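Long-range contacts in aspartate-semialdehyde dehydrogenase (Vibrio cholerae, PDB 2R00), which catalyses the NADPH-dependent reductive dephosphorylation of L-aspartyl-4-phosphate to L-aspartate-semialdehyde, an early step towards lysine, methionine and threonine: residues H98-Y103 and I125-N130; I105-P110 and T220-N225; A69-G74 and V92-S97; K211-M216 and N232-R237; V109-P114 and A321-Q326. All blocks are in the same frame, centred on the assembly; numbering follows the deposited sequence.

In the fold
Contacts 1, 2, 3 and 4 are largely buried, while contact 5 is only partly so. Contact 3 joins neighbouring parallel strands of the nucleotide-binding sheet by backbone hydrogen bonds; contact 1 continues to the next strand, 125-127, and there trades the ladder for an arginine reaching a carbonyl. Contacts 2 and 5 share Val109 and Pro110 of one long loop, which meets helix 211-223 through aliphatic side chains and a lysine, and helix 316-335 through a proline ring, amides and a carboxylate. Contacts 2 and 4 use opposite ends of helix 211-223. Contact 4, about 17 Å from contact 2 between centres, lies in the dimerisation domain, where a glutamate also salt-bridges an arginine of the second subunit.

Contact 1 of 5, residues H98-Y103 and I125-N130; sequences HFRYDY and IIANPN
Phe99 meets Ile125 through a methyl group set over its ring: Ile125 CD1 stands 4.0 Å from the ring centroid, 14° off the normal, in a CH-pi contact. CD2 of His98 covers the opposite face, so the phenyl group is held between an imidazole edge carbon and an isoleucine tip. Phe99 O passes beside the methyl of Ala127, 3.9 Å from Ala127 CB.

At Arg100 the chain is within a type I turn running from Phe99 to Asp102. Ala127 packs under this turn, its CB 3.8 Å from Arg100 CA. The turn thereby covers strand 125-127, the outermost strand on this side of the Rossmann-type nucleotide-binding sheet, and the arginine runs on past the strand's end towards the catalytic centre. Its CG is anti to the carbonyl carbon (chi1 -63°) and the chain is stretched from CG to NE, which carries the guanidinium to the loop just before the catalytic Cys131. Arg100 NE donates to Asn128 O at 2.9 Å, in the carbonyl plane and on a lone pair, with an N-H...O angle of 153°.

One guanidinium face rests on the backbone of Pro129 and Asn130, Asn130 N being 3.5 Å from Arg100 CZ. This peptide nitrogen bonds to Glu219, and Asn130, at the N-cap position, caps the following helix with OD1 bonded to the backbone N of Ser132. Arg100 and Lys215, whose side chains lie about 4 Å apart at their nearest atoms, are both predicted to bind phosphate. Arg100 NH1 forms a long, weak ion pair with Glu219.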
# COMPACT_ATOMS: atom_id res chain seq x y z
N HIS A 98 0.48 -26.14 5.41
CA HIS A 98 -0.31 -27.30 5.89
C HIS A 98 -0.50 -27.40 7.40
O HIS A 98 -1.64 -27.56 7.85
CB HIS A 98 0.16 -28.65 5.31
CG HIS A 98 -0.74 -29.79 5.71
ND1 HIS A 98 -2.00 -29.96 5.18
CD2 HIS A 98 -0.58 -30.77 6.63
CE1 HIS A 98 -2.59 -30.99 5.76
NE2 HIS A 98 -1.74 -31.51 6.64
N PHE A 99 0.58 -27.29 8.18
CA PHE A 99 0.48 -27.48 9.65
C PHE A 99 0.44 -26.20 10.48
O PHE A 99 0.44 -26.26 11.72
CB PHE A 99 1.63 -28.34 10.17
CG PHE A 99 1.63 -29.73 9.65
CD1 PHE A 99 0.75 -30.68 10.16
CD2 PHE A 99 2.52 -30.12 8.66
CE1 PHE A 99 0.75 -31.98 9.67
CE2 PHE A 99 2.54 -31.42 8.17
CZ PHE A 99 1.65 -32.36 8.67
N ARG A 100 0.39 -25.05 9.83
CA ARG A 100 0.48 -23.76 10.55
C ARG A 100 -0.67 -23.53 11.53
O ARG A 100 -0.49 -22.82 12.51
CB ARG A 100 0.54 -22.58 9.58
CG ARG A 100 1.76 -22.55 8.66
CD ARG A 100 1.80 -21.28 7.84
NE ARG A 100 2.94 -21.32 6.92
CZ ARG A 100 2.95 -20.83 5.69
NH1 ARG A 100 1.86 -20.24 5.20
NH2 ARG A 100 4.04 -20.93 4.94
N TYR A 101 -1.84 -24.11 11.27
CA TYR A 101 -3.08 -23.77 12.02
C TYR A 101 -3.48 -24.89 12.98
O TYR A 101 -4.47 -24.77 13.70
CB TYR A 101 -4.23 -23.37 11.04
CG TYR A 101 -3.69 -22.46 9.96
CD1 TYR A 101 -3.31 -22.98 8.72
CD2 TYR A 101 -3.45 -21.11 10.22
CE1 TYR A 101 -2.75 -22.15 7.74
CE2 TYR A 101 -2.88 -20.28 9.25
CZ TYR A 101 -2.53 -20.81 8.02
OH TYR A 101 -1.96 -20.00 7.07
N ASP A 102 -2.70 -25.97 12.99
CA ASP A 102 -2.92 -27.09 13.90
C ASP A 102 -2.68 -26.65 15.35
O ASP A 102 -1.60 -26.17 15.69
CB ASP A 102 -2.04 -28.30 13.54
CG ASP A 102 -2.51 -29.00 12.27
OD1 ASP A 102 -2.23 -28.46 11.18
OD2 ASP A 102 -3.16 -30.06 12.35
N TYR A 103 -3.70 -26.84 16.18
CA TYR A 103 -3.68 -26.39 17.57
C TYR A 103 -2.45 -26.88 18.34
O TYR A 103 -1.87 -26.13 19.12
CB TYR A 103 -4.95 -26.87 18.28
CG TYR A 103 -5.05 -26.51 19.74
CD1 TYR A 103 -5.25 -25.20 20.14
CD2 TYR A 103 -4.97 -27.50 20.73
CE1 TYR A 103 -5.35 -24.86 21.48
CE2 TYR A 103 -5.08 -27.17 22.08
CZ TYR A 103 -5.27 -25.85 22.44
OH TYR A 103 -5.38 -25.51 23.78
N ILE A 125 6.72 -31.87 14.84
CA ILE A 125 6.61 -30.90 13.77
C ILE A 125 6.57 -29.49 14.35
O ILE A 125 5.90 -29.25 15.37
CB ILE A 125 5.36 -31.13 12.87
CG1 ILE A 125 5.31 -32.56 12.32
CG2 ILE A 125 5.35 -30.15 11.69
CD1 ILE A 125 3.93 -32.97 11.83
N ILE A 126 7.32 -28.58 13.71
CA ILE A 126 7.25 -27.14 13.95
C ILE A 126 6.92 -26.49 12.59
O ILE A 126 7.50 -26.85 11.59
CB ILE A 126 8.61 -26.56 14.44
CG1 ILE A 126 9.12 -27.32 15.68
CG2 ILE A 126 8.50 -25.07 14.73
CD1 ILE A 126 10.62 -27.13 15.96
N ALA A 127 5.98 -25.55 12.57
CA ALA A 127 5.54 -24.92 11.32
C ALA A 127 6.28 -23.60 11.11
O ALA A 127 6.41 -22.82 12.05
CB ALA A 127 4.04 -24.69 11.36
N ASN A 128 6.76 -23.39 9.89
CA ASN A 128 7.41 -22.14 9.47
C ASN A 128 6.30 -21.25 8.95
O ASN A 128 5.51 -21.70 8.12
CB ASN A 128 8.42 -22.44 8.34
CG ASN A 128 9.53 -21.38 8.20
OD1 ASN A 128 9.83 -20.91 7.09
ND2 ASN A 128 10.18 -21.05 9.30
N PRO A 129 6.19 -19.99 9.45
CA PRO A 129 5.12 -19.13 8.96
C PRO A 129 5.35 -18.58 7.55
O PRO A 129 6.43 -18.74 6.97
CB PRO A 129 5.07 -17.98 9.99
CG PRO A 129 5.94 -18.40 11.13
CD PRO A 129 6.98 -19.31 10.49
N ASN A 130 4.32 -17.92 7.04
CA ASN A 130 4.37 -17.21 5.78
C ASN A 130 5.38 -16.07 5.89
O ASN A 130 5.44 -15.40 6.92
CB ASN A 130 2.96 -16.66 5.50
CG ASN A 130 2.77 -16.25 4.06
OD1 ASN A 130 3.35 -15.27 3.61
ND2 ASN A 130 1.96 -17.01 3.33

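Contact 2 of 5, residues I105-P110 and T220-N225; sequences IPLVVP and TQKIFN
Lys222 and Ile223, on the last turn of helix 211-223, lie against Ile105, Leu107 and Val109 of the long loop between strands 91-94 and 125-127. The contact bridges the two domains, with a helix of the dimerisation domain seated on a loop of the nucleotide-binding domain. The helix finishes in a Schellman motif whose C-prime residue, with positive phi, is Asn225; within it Asn225 N bonds to Lys222 O at 2.9 Å.

The polar part belongs to one ammonium group. Lys222 NZ donates to Ile105 O at 2.8 Å, reaching it almost in line with the carbonyl bond (168° at the oxygen). Further bonds go to the carbonyl oxygens of Arg100 and Asp102, so three backbone acceptors surround this nitrogen and tie the helix to the turn at residues 99-102, earlier in the same loop. The lysine is stretched from CG to NZ, and its methylenes contribute to the apolar packing as they pass Leu107, where Leu107 CB is 3.9 Å from Lys222 CD.

Aliphatic contacts make up the rest. The CD2 branch of Leu107 meets the end of Ile223 obliquely, Leu107 CD2 to Ile223 CD1 being 3.8 Å. Val109 approaches the same methyl at about a right angle, with Val109 CG2 4.0 Å from Ile223 CD1. Set alongside the loop backbone, Ile223 CG1 lies 3.5 Å from Leu107 O.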
# COMPACT_ATOMS: atom_id res chain seq x y z
N ILE A 105 0.52 -27.79 17.14
CA ILE A 105 1.80 -27.61 16.44
C ILE A 105 2.23 -26.15 16.56
O ILE A 105 1.46 -25.26 16.20
CB ILE A 105 1.71 -28.07 14.95
CG1 ILE A 105 1.47 -29.60 14.90
CG2 ILE A 105 2.98 -27.64 14.16
CD1 ILE A 105 1.27 -30.21 13.50
N PRO A 106 3.45 -25.91 17.08
CA PRO A 106 3.94 -24.54 17.22
C PRO A 106 4.22 -23.88 15.87
O PRO A 106 4.72 -24.53 14.95
CB PRO A 106 5.26 -24.71 17.99
CG PRO A 106 5.72 -26.09 17.64
CD PRO A 106 4.45 -26.89 17.57
N LEU A 107 3.91 -22.59 15.77
CA LEU A 107 4.20 -21.78 14.58
C LEU A 107 5.19 -20.70 14.98
O LEU A 107 4.84 -19.80 15.74
CB LEU A 107 2.91 -21.13 14.07
CG LEU A 107 2.98 -20.13 12.90
CD1 LEU A 107 3.41 -20.88 11.62
CD2 LEU A 107 1.63 -19.42 12.69
N VAL A 108 6.42 -20.77 14.46
CA VAL A 108 7.53 -20.09 15.13
C VAL A 108 8.27 -19.04 14.29
O VAL A 108 8.69 -19.31 13.18
CB VAL A 108 8.55 -21.12 15.71
CG1 VAL A 108 9.75 -20.41 16.32
CG2 VAL A 108 7.85 -22.03 16.75
N VAL A 109 8.39 -17.84 14.86
CA VAL A 109 9.35 -16.82 14.43
C VAL A 109 10.34 -16.65 15.61
O VAL A 109 9.95 -16.15 16.67
CB VAL A 109 8.65 -15.45 14.16
CG1 VAL A 109 9.70 -14.35 13.89
CG2 VAL A 109 7.65 -15.55 13.01
N PRO A 110 11.59 -17.13 15.44
CA PRO A 110 12.56 -17.18 16.55
C PRO A 110 12.85 -15.87 17.29
O PRO A 110 13.22 -15.93 18.45
CB PRO A 110 13.83 -17.72 15.88
CG PRO A 110 13.33 -18.51 14.74
CD PRO A 110 12.16 -17.73 14.22
N THR A 220 -0.86 -14.48 12.83
CA THR A 220 -0.44 -13.36 13.68
C THR A 220 -0.86 -13.53 15.14
O THR A 220 -0.06 -13.34 16.07
CB THR A 220 -0.98 -12.02 13.11
OG1 THR A 220 -0.37 -11.80 11.83
CG2 THR A 220 -0.65 -10.85 14.02
N GLN A 221 -2.12 -13.92 15.34
CA GLN A 221 -2.67 -14.17 16.67
C GLN A 221 -2.01 -15.36 17.37
O GLN A 221 -1.81 -15.32 18.60
CB GLN A 221 -4.19 -14.39 16.58
CG GLN A 221 -4.97 -13.13 16.23
CD GLN A 221 -6.46 -13.38 16.07
OE1 GLN A 221 -6.89 -14.52 15.83
NE2 GLN A 221 -7.25 -12.33 16.19
N LYS A 222 -1.71 -16.41 16.61
CA LYS A 222 -1.00 -17.58 17.12
C LYS A 222 0.42 -17.24 17.58
O LYS A 222 0.81 -17.59 18.70
CB LYS A 222 -0.94 -18.70 16.07
CG LYS A 222 -0.32 -20.00 16.54
CD LYS A 222 -0.63 -21.16 15.59
CE LYS A 222 -0.21 -22.52 16.16
NZ LYS A 222 -0.72 -23.66 15.30
N ILE A 223 1.18 -16.56 16.73
CA ILE A 223 2.57 -16.24 17.05
C ILE A 223 2.67 -15.32 18.28
O ILE A 223 3.46 -15.57 19.18
CB ILE A 223 3.34 -15.69 15.83
CG1 ILE A 223 3.46 -16.79 14.77
CG2 ILE A 223 4.74 -15.19 16.22
CD1 ILE A 223 3.70 -16.30 13.33
N PHE A 224 1.83 -14.29 18.32
CA PHE A 224 1.74 -13.41 19.50
C PHE A 224 1.13 -14.13 20.70
O PHE A 224 1.22 -13.66 21.83
CB PHE A 224 0.90 -12.16 19.20
CG PHE A 224 1.67 -11.02 18.53
CD1 PHE A 224 2.93 -10.64 18.98
CD2 PHE A 224 1.09 -10.31 17.49
CE1 PHE A 224 3.63 -9.57 18.38
CE2 PHE A 224 1.78 -9.23 16.88
CZ PHE A 224 3.05 -8.87 17.33
N ASN A 225 0.48 -15.27 20.43
CA ASN A 225 -0.31 -16.01 21.42
C ASN A 225 -1.32 -15.10 22.13
O ASN A 225 -1.44 -15.10 23.36
CB ASN A 225 0.61 -16.72 22.43
CG ASN A 225 -0.13 -17.76 23.24
OD1 ASN A 225 -1.09 -18.39 22.77
ND2 ASN A 225 0.29 -17.95 24.49

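Contact 3 of 5, residues A69-G74 and V92-S97; sequences ALFSAG and VIDNTS
Val92 CG1 sits over the centre of the Phe71 ring, 3.7 Å from the centroid in a CH-pi contact, and Phe9 makes an edge-to-face pair with the same ring. The Asp94 carboxylate comes in obliquely beside it, Asp94 OD1 lying 3.2 Å from Phe71 CB. Phe71, Val92 and Asp94 share one face of two parallel strands, 68-71 and 91-94, linked by helix 75-87 in a beta-alpha-beta crossover of the Rossmann-type domain.

The ladder pairs Ala69 with Val92, Leu70 with Ile93 and Phe71 with Asp94. Ile93 N donates to Ala69 O at 2.8 Å, nearly straight at 174°, and Phe71 N to Ile93 O at 2.9 Å; Asn95 N to Phe71 O carries the pairing just beyond the strand ends. On the other face Leu70 and Ile93 lie side by side, where helix 316-335 covers Ile93.

At the end of its strand, Asp94 is held at both oxygens. Ser78 bonds OD1, while Thr96 OG1, placed between backbone N and carbonyl carbon (chi1 80°), gives its hydrogen to Asp94 OD2 at 2.7 Å. Beyond the strands one water bridges the two segments, accepting from Gly74 N at 3.1 Å and donating to Asn95 O.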
# COMPACT_ATOMS: atom_id res chain seq x y z
N ALA A 69 14.45 -32.46 9.72
CA ALA A 69 14.19 -32.29 8.30
C ALA A 69 13.56 -30.93 8.07
O ALA A 69 12.72 -30.50 8.85
CB ALA A 69 13.29 -33.40 7.77
N LEU A 70 14.00 -30.26 7.00
CA LEU A 70 13.38 -29.02 6.54
C LEU A 70 12.58 -29.36 5.29
O LEU A 70 13.14 -29.84 4.31
CB LEU A 70 14.44 -27.95 6.22
CG LEU A 70 15.62 -27.69 7.17
CD1 LEU A 70 16.59 -26.65 6.59
CD2 LEU A 70 15.15 -27.25 8.55
N PHE A 71 11.27 -29.12 5.34
CA PHE A 71 10.38 -29.45 4.22
C PHE A 71 10.00 -28.18 3.47
O PHE A 71 9.55 -27.21 4.07
CB PHE A 71 9.07 -30.09 4.74
CG PHE A 71 9.15 -31.58 5.02
CD1 PHE A 71 10.33 -32.20 5.44
CD2 PHE A 71 7.99 -32.36 4.92
CE1 PHE A 71 10.36 -33.58 5.70
CE2 PHE A 71 8.01 -33.73 5.17
CZ PHE A 71 9.20 -34.35 5.57
N SER A 72 10.16 -28.20 2.15
CA SER A 72 9.63 -27.11 1.33
C SER A 72 9.27 -27.59 -0.07
O SER A 72 9.76 -27.06 -1.06
CB SER A 72 10.61 -25.93 1.26
OG SER A 72 9.97 -24.78 0.71
N ALA A 73 8.39 -28.59 -0.14
CA ALA A 73 7.94 -29.15 -1.42
C ALA A 73 6.43 -29.04 -1.62
O ALA A 73 5.85 -29.79 -2.39
CB ALA A 73 8.40 -30.60 -1.56
N GLY A 74 5.78 -28.11 -0.92
CA GLY A 74 4.35 -27.88 -1.10
C GLY A 74 3.55 -28.60 -0.03
O GLY A 74 4.00 -29.62 0.50
N VAL A 92 10.43 -32.29 12.14
CA VAL A 92 10.19 -31.66 10.84
C VAL A 92 9.93 -30.17 11.03
O VAL A 92 9.08 -29.78 11.84
CB VAL A 92 8.99 -32.31 10.10
CG1 VAL A 92 8.74 -31.65 8.74
CG2 VAL A 92 9.21 -33.82 9.93
N ILE A 93 10.68 -29.34 10.33
CA ILE A 93 10.41 -27.91 10.26
C ILE A 93 9.77 -27.68 8.89
O ILE A 93 10.40 -27.90 7.86
CB ILE A 93 11.69 -27.06 10.51
CG1 ILE A 93 12.18 -27.27 11.96
CG2 ILE A 93 11.40 -25.58 10.22
CD1 ILE A 93 13.69 -27.12 12.16
N ASP A 94 8.50 -27.28 8.90
CA ASP A 94 7.68 -27.33 7.70
C ASP A 94 7.42 -25.97 7.10
O ASP A 94 6.69 -25.16 7.67
CB ASP A 94 6.33 -28.01 7.98
CG ASP A 94 5.60 -28.37 6.71
OD1 ASP A 94 6.26 -28.95 5.81
OD2 ASP A 94 4.40 -28.06 6.59
N ASN A 95 7.98 -25.74 5.92
CA ASN A 95 7.75 -24.49 5.21
C ASN A 95 6.61 -24.61 4.21
O ASN A 95 6.81 -24.41 3.01
CB ASN A 95 9.03 -23.98 4.56
CG ASN A 95 8.85 -22.62 3.91
OD1 ASN A 95 8.47 -21.66 4.56
ND2 ASN A 95 9.10 -22.56 2.62
N THR A 96 5.43 -24.98 4.71
CA THR A 96 4.19 -24.92 3.93
C THR A 96 3.08 -24.36 4.82
O THR A 96 3.28 -24.15 6.02
CB THR A 96 3.74 -26.32 3.36
OG1 THR A 96 3.10 -27.10 4.38
CG2 THR A 96 4.94 -27.11 2.84
N SER A 97 1.91 -24.13 4.24
CA SER A 97 0.75 -23.73 5.04
C SER A 97 0.11 -24.91 5.78
O SER A 97 -0.69 -24.71 6.70
CB SER A 97 -0.32 -23.05 4.17
OG SER A 97 -0.71 -23.95 3.15
O HOH W 1 6.63 -25.36 0.28

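Contact 4 of 5, residues K211-M216 and N232-R237; sequences KEEMKM and NPTCVR
Glu213 reaches from the helix to the backbone of Cys235 and splits its carboxylate between several partners. OE2 of Glu213 accepts from Cys235 N at 2.9 Å, an almost straight bond (169°) that arrives on the anti side and slightly out of the carboxylate plane. OE1 takes Thr210 N and forms a salt bridge with Arg296 of the second subunit. The carboxylate is thus bound at both oxygens, probably favouring its charged form.

The glutamate's own methylene also packs, Cys235 SG being 3.5 Å from Glu213 CG. Helix 211-223 here crosses strand 230-238, outermost within this chain in the mixed sheet of the dimerisation domain, with segment axes 7.7 Å apart and directions 137° from each other. The strand also serves the subunit interface, where Thr234 bonds Arg298 of the second subunit.

The Pro233 ring projects from the strand onto the helix: its CG is 3.3 Å from Glu213 O and 4.0 Å from Met216 CB, while the proline and methionine side chains run past one another with their ends pointing contrary ways. Glu212, extended beyond CG, brings OE2 to 3.6 Å from Cys235 CB; its OE1 bonds Gln158, a predicted substrate-binding residue.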
# COMPACT_ATOMS: atom_id res chain seq x y z
N LYS A 211 -9.79 -15.80 2.04
CA LYS A 211 -9.37 -16.99 2.80
C LYS A 211 -7.95 -16.80 3.30
O LYS A 211 -6.95 -16.84 4.45
CB LYS A 211 -9.40 -18.24 1.92
N GLU A 212 -6.52 -16.08 2.13
CA GLU A 212 -5.13 -15.63 2.40
C GLU A 212 -5.13 -14.61 3.54
O GLU A 212 -4.30 -14.71 4.44
CB GLU A 212 -4.51 -15.05 1.14
CG GLU A 212 -3.02 -14.78 1.20
CD GLU A 212 -2.48 -14.15 -0.08
OE1 GLU A 212 -1.24 -14.16 -0.28
OE2 GLU A 212 -3.30 -13.66 -0.90
N GLU A 213 -6.07 -13.67 3.51
CA GLU A 213 -6.10 -12.59 4.50
C GLU A 213 -6.43 -13.15 5.88
O GLU A 213 -5.76 -12.82 6.84
CB GLU A 213 -7.07 -11.47 4.11
CG GLU A 213 -6.58 -10.63 2.91
CD GLU A 213 -7.66 -9.80 2.22
OE1 GLU A 213 -8.86 -9.87 2.59
OE2 GLU A 213 -7.30 -9.04 1.30
N MET A 214 -7.45 -14.01 5.97
CA MET A 214 -7.81 -14.64 7.24
C MET A 214 -6.65 -15.48 7.78
O MET A 214 -6.43 -15.54 8.99
CB MET A 214 -9.07 -15.50 7.09
CG MET A 214 -10.37 -14.70 7.04
SD MET A 214 -10.50 -13.33 8.21
CE MET A 214 -10.27 -14.08 9.84
N LYS A 215 -5.91 -16.12 6.89
CA LYS A 215 -4.77 -16.94 7.31
C LYS A 215 -3.70 -16.11 8.00
O LYS A 215 -3.11 -16.56 8.98
CB LYS A 215 -4.19 -17.73 6.14
CG LYS A 215 -4.95 -19.02 5.87
CD LYS A 215 -4.78 -19.56 4.47
CE LYS A 215 -3.43 -19.21 3.86
NZ LYS A 215 -2.32 -20.01 4.40
N MET A 216 -3.50 -14.88 7.52
CA MET A 216 -2.58 -13.94 8.15
C MET A 216 -3.05 -13.55 9.56
O MET A 216 -2.24 -13.47 10.49
CB MET A 216 -2.41 -12.71 7.26
CG MET A 216 -1.35 -11.73 7.72
SD MET A 216 -0.69 -10.69 6.37
CE MET A 216 0.86 -10.24 7.13
N ASN A 232 -6.28 -6.83 10.56
CA ASN A 232 -7.10 -6.54 9.39
C ASN A 232 -6.22 -6.43 8.14
O ASN A 232 -5.73 -5.35 7.81
CB ASN A 232 -7.88 -5.25 9.65
CG ASN A 232 -8.72 -5.34 10.92
OD1 ASN A 232 -9.61 -6.17 11.01
ND2 ASN A 232 -8.40 -4.52 11.92
N PRO A 233 -5.96 -7.58 7.47
CA PRO A 233 -5.08 -7.57 6.31
C PRO A 233 -5.79 -7.32 4.98
O PRO A 233 -6.97 -7.69 4.81
CB PRO A 233 -4.50 -9.00 6.30
CG PRO A 233 -5.09 -9.71 7.51
CD PRO A 233 -6.36 -8.95 7.79
N THR A 234 -5.06 -6.69 4.07
CA THR A 234 -5.45 -6.57 2.67
C THR A 234 -4.30 -7.11 1.84
O THR A 234 -3.20 -6.57 1.85
CB THR A 234 -5.76 -5.11 2.29
OG1 THR A 234 -6.76 -4.59 3.17
CG2 THR A 234 -6.29 -5.03 0.85
N CYS A 235 -4.54 -8.23 1.16
CA CYS A 235 -3.50 -8.89 0.40
C CYS A 235 -3.71 -8.55 -1.06
O CYS A 235 -4.66 -9.02 -1.69
CB CYS A 235 -3.50 -10.40 0.68
SG CYS A 235 -3.16 -10.74 2.45
N VAL A 236 -2.82 -7.71 -1.57
CA VAL A 236 -2.97 -7.07 -2.88
C VAL A 236 -1.99 -7.66 -3.89
O VAL A 236 -0.82 -7.88 -3.58
CB VAL A 236 -2.77 -5.53 -2.75
CG1 VAL A 236 -2.63 -4.88 -4.10
CG2 VAL A 236 -3.93 -4.92 -2.00
N ARG A 237 -2.49 -7.92 -5.09
CA ARG A 237 -1.60 -8.35 -6.16
C ARG A 237 -1.26 -7.15 -7.02
O ARG A 237 -2.14 -6.36 -7.39
CB ARG A 237 -2.24 -9.47 -6.97
CG ARG A 237 -1.40 -10.73 -6.99
CD ARG A 237 -1.75 -11.68 -5.86
NE ARG A 237 -0.61 -12.50 -5.44
CZ ARG A 237 -0.14 -13.58 -6.08
NH1 ARG A 237 -0.71 -14.00 -7.21
NH2 ARG A 237 0.90 -14.24 -5.59

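Contact 5 of 5, residues V109-P114 and A321-Q326; sequences VPEVNP and ATNAVQ
The turn at residues 109-114, in the long loop that leads to strand 125-127, meets helix 316-335 where Pro110 lies against Asn323 and Gln326. The helix is the last of the chain and packs on helix 14-25 of the nucleotide-binding domain as well, so the contact ties the end of the chain to a loop of its first domain. Pro110 carries most of the loop's share of the contact. Its ring meets Gln326 at about a right angle, Pro110 CG standing 3.5 Å from Gln326 CB, and its next ring carbon, Pro110 CD, comes to 3.1 Å from Asn323 OD1. The other end of that amide is engaged by the loop, since Asn323 ND2 bonds Val108 O.

Glu111 follows and turns back to the helix through its bent chain (chi2 92°). Gln326 NE2 donates to Glu111 OE2 over 3.3 Å, with an N-H...O angle of 160°, but it meets the carboxylate from well above its plane, 70° out of it, and the amide and carboxylate planes are nearly perpendicular.

The turn holds its own shape. Val109 O accepts from Val112 N at 2.8 Å and from Asn113 N at 2.9 Å, while the Asn113 side chain folds back so that Val109 N reaches Asn113 OD1 at 2.8 Å; Asn113 ND2 bonds Leu107 O. Of the two amide links from helix to loop, the buried Asn323 supplies the shorter hydrogen bond, and the long Gln326 to Glu111 bond, made from above the carboxylate plane, is probably the weaker.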
# COMPACT_ATOMS: atom_id res chain seq x y z
N VAL A 109 8.39 -17.84 14.86
CA VAL A 109 9.35 -16.82 14.43
C VAL A 109 10.34 -16.65 15.61
O VAL A 109 9.95 -16.15 16.67
CB VAL A 109 8.65 -15.45 14.16
CG1 VAL A 109 9.70 -14.35 13.89
CG2 VAL A 109 7.65 -15.55 13.01
N PRO A 110 11.59 -17.13 15.44
CA PRO A 110 12.56 -17.18 16.55
C PRO A 110 12.85 -15.87 17.29
O PRO A 110 13.22 -15.93 18.45
CB PRO A 110 13.83 -17.72 15.88
CG PRO A 110 13.33 -18.51 14.74
CD PRO A 110 12.16 -17.73 14.22
N GLU A 111 12.66 -14.71 16.66
CA GLU A 111 12.86 -13.44 17.35
C GLU A 111 11.66 -13.10 18.23
O GLU A 111 11.74 -12.23 19.10
CB GLU A 111 13.09 -12.31 16.34
CG GLU A 111 14.36 -12.45 15.52
CD GLU A 111 14.14 -13.18 14.21
OE1 GLU A 111 13.15 -13.95 14.09
OE2 GLU A 111 14.96 -12.98 13.30
N VAL A 112 10.55 -13.79 18.00
CA VAL A 112 9.30 -13.42 18.66
C VAL A 112 8.85 -14.47 19.68
O VAL A 112 8.67 -14.14 20.86
CB VAL A 112 8.19 -13.14 17.62
CG1 VAL A 112 6.88 -12.82 18.30
CG2 VAL A 112 8.61 -12.00 16.69
N ASN A 113 8.67 -15.71 19.23
CA ASN A 113 8.13 -16.75 20.10
C ASN A 113 8.98 -18.03 20.15
O ASN A 113 8.44 -19.13 19.99
CB ASN A 113 6.68 -17.08 19.71
CG ASN A 113 6.58 -17.72 18.32
OD1 ASN A 113 7.44 -17.52 17.46
ND2 ASN A 113 5.53 -18.49 18.11
N PRO A 114 10.30 -17.90 20.42
CA PRO A 114 11.15 -19.08 20.37
C PRO A 114 10.76 -20.11 21.42
O PRO A 114 11.05 -21.28 21.24
CB PRO A 114 12.55 -18.53 20.68
CG PRO A 114 12.30 -17.28 21.49
CD PRO A 114 11.06 -16.70 20.83
N ALA A 321 13.66 -19.32 4.28
CA ALA A 321 14.68 -20.34 4.51
C ALA A 321 15.45 -20.06 5.80
O ALA A 321 15.67 -20.96 6.60
CB ALA A 321 15.62 -20.41 3.33
N THR A 322 15.81 -18.79 6.00
CA THR A 322 16.53 -18.36 7.20
C THR A 322 15.71 -18.55 8.47
O THR A 322 16.25 -18.98 9.49
CB THR A 322 16.96 -16.88 7.06
OG1 THR A 322 17.83 -16.76 5.92
CG2 THR A 322 17.68 -16.39 8.31
N ASN A 323 14.41 -18.23 8.43
CA ASN A 323 13.57 -18.44 9.60
C ASN A 323 13.59 -19.90 10.04
O ASN A 323 13.74 -20.21 11.24
CB ASN A 323 12.12 -17.97 9.34
CG ASN A 323 11.34 -17.77 10.62
OD1 ASN A 323 11.51 -16.75 11.30
ND2 ASN A 323 10.48 -18.73 10.96
N ALA A 324 13.45 -20.79 9.05
CA ALA A 324 13.49 -22.24 9.22
C ALA A 324 14.80 -22.73 9.84
O ALA A 324 14.78 -23.57 10.74
CB ALA A 324 13.27 -22.93 7.87
N VAL A 325 15.92 -22.21 9.35
CA VAL A 325 17.23 -22.57 9.91
C VAL A 325 17.40 -22.04 11.35
O VAL A 325 17.90 -22.76 12.22
CB VAL A 325 18.39 -22.15 8.98
CG1 VAL A 325 19.75 -22.56 9.55
CG2 VAL A 325 18.20 -22.77 7.60
N GLN A 326 16.94 -20.81 11.61
CA GLN A 326 16.96 -20.25 12.98
C GLN A 326 16.16 -21.10 13.97
O GLN A 326 16.56 -21.23 15.14
CB GLN A 326 16.39 -18.85 12.99
CG GLN A 326 17.29 -17.77 12.41
CD GLN A 326 16.60 -16.43 12.37
OE1 GLN A 326 15.71 -16.20 11.55
NE2 GLN A 326 17.01 -15.52 13.25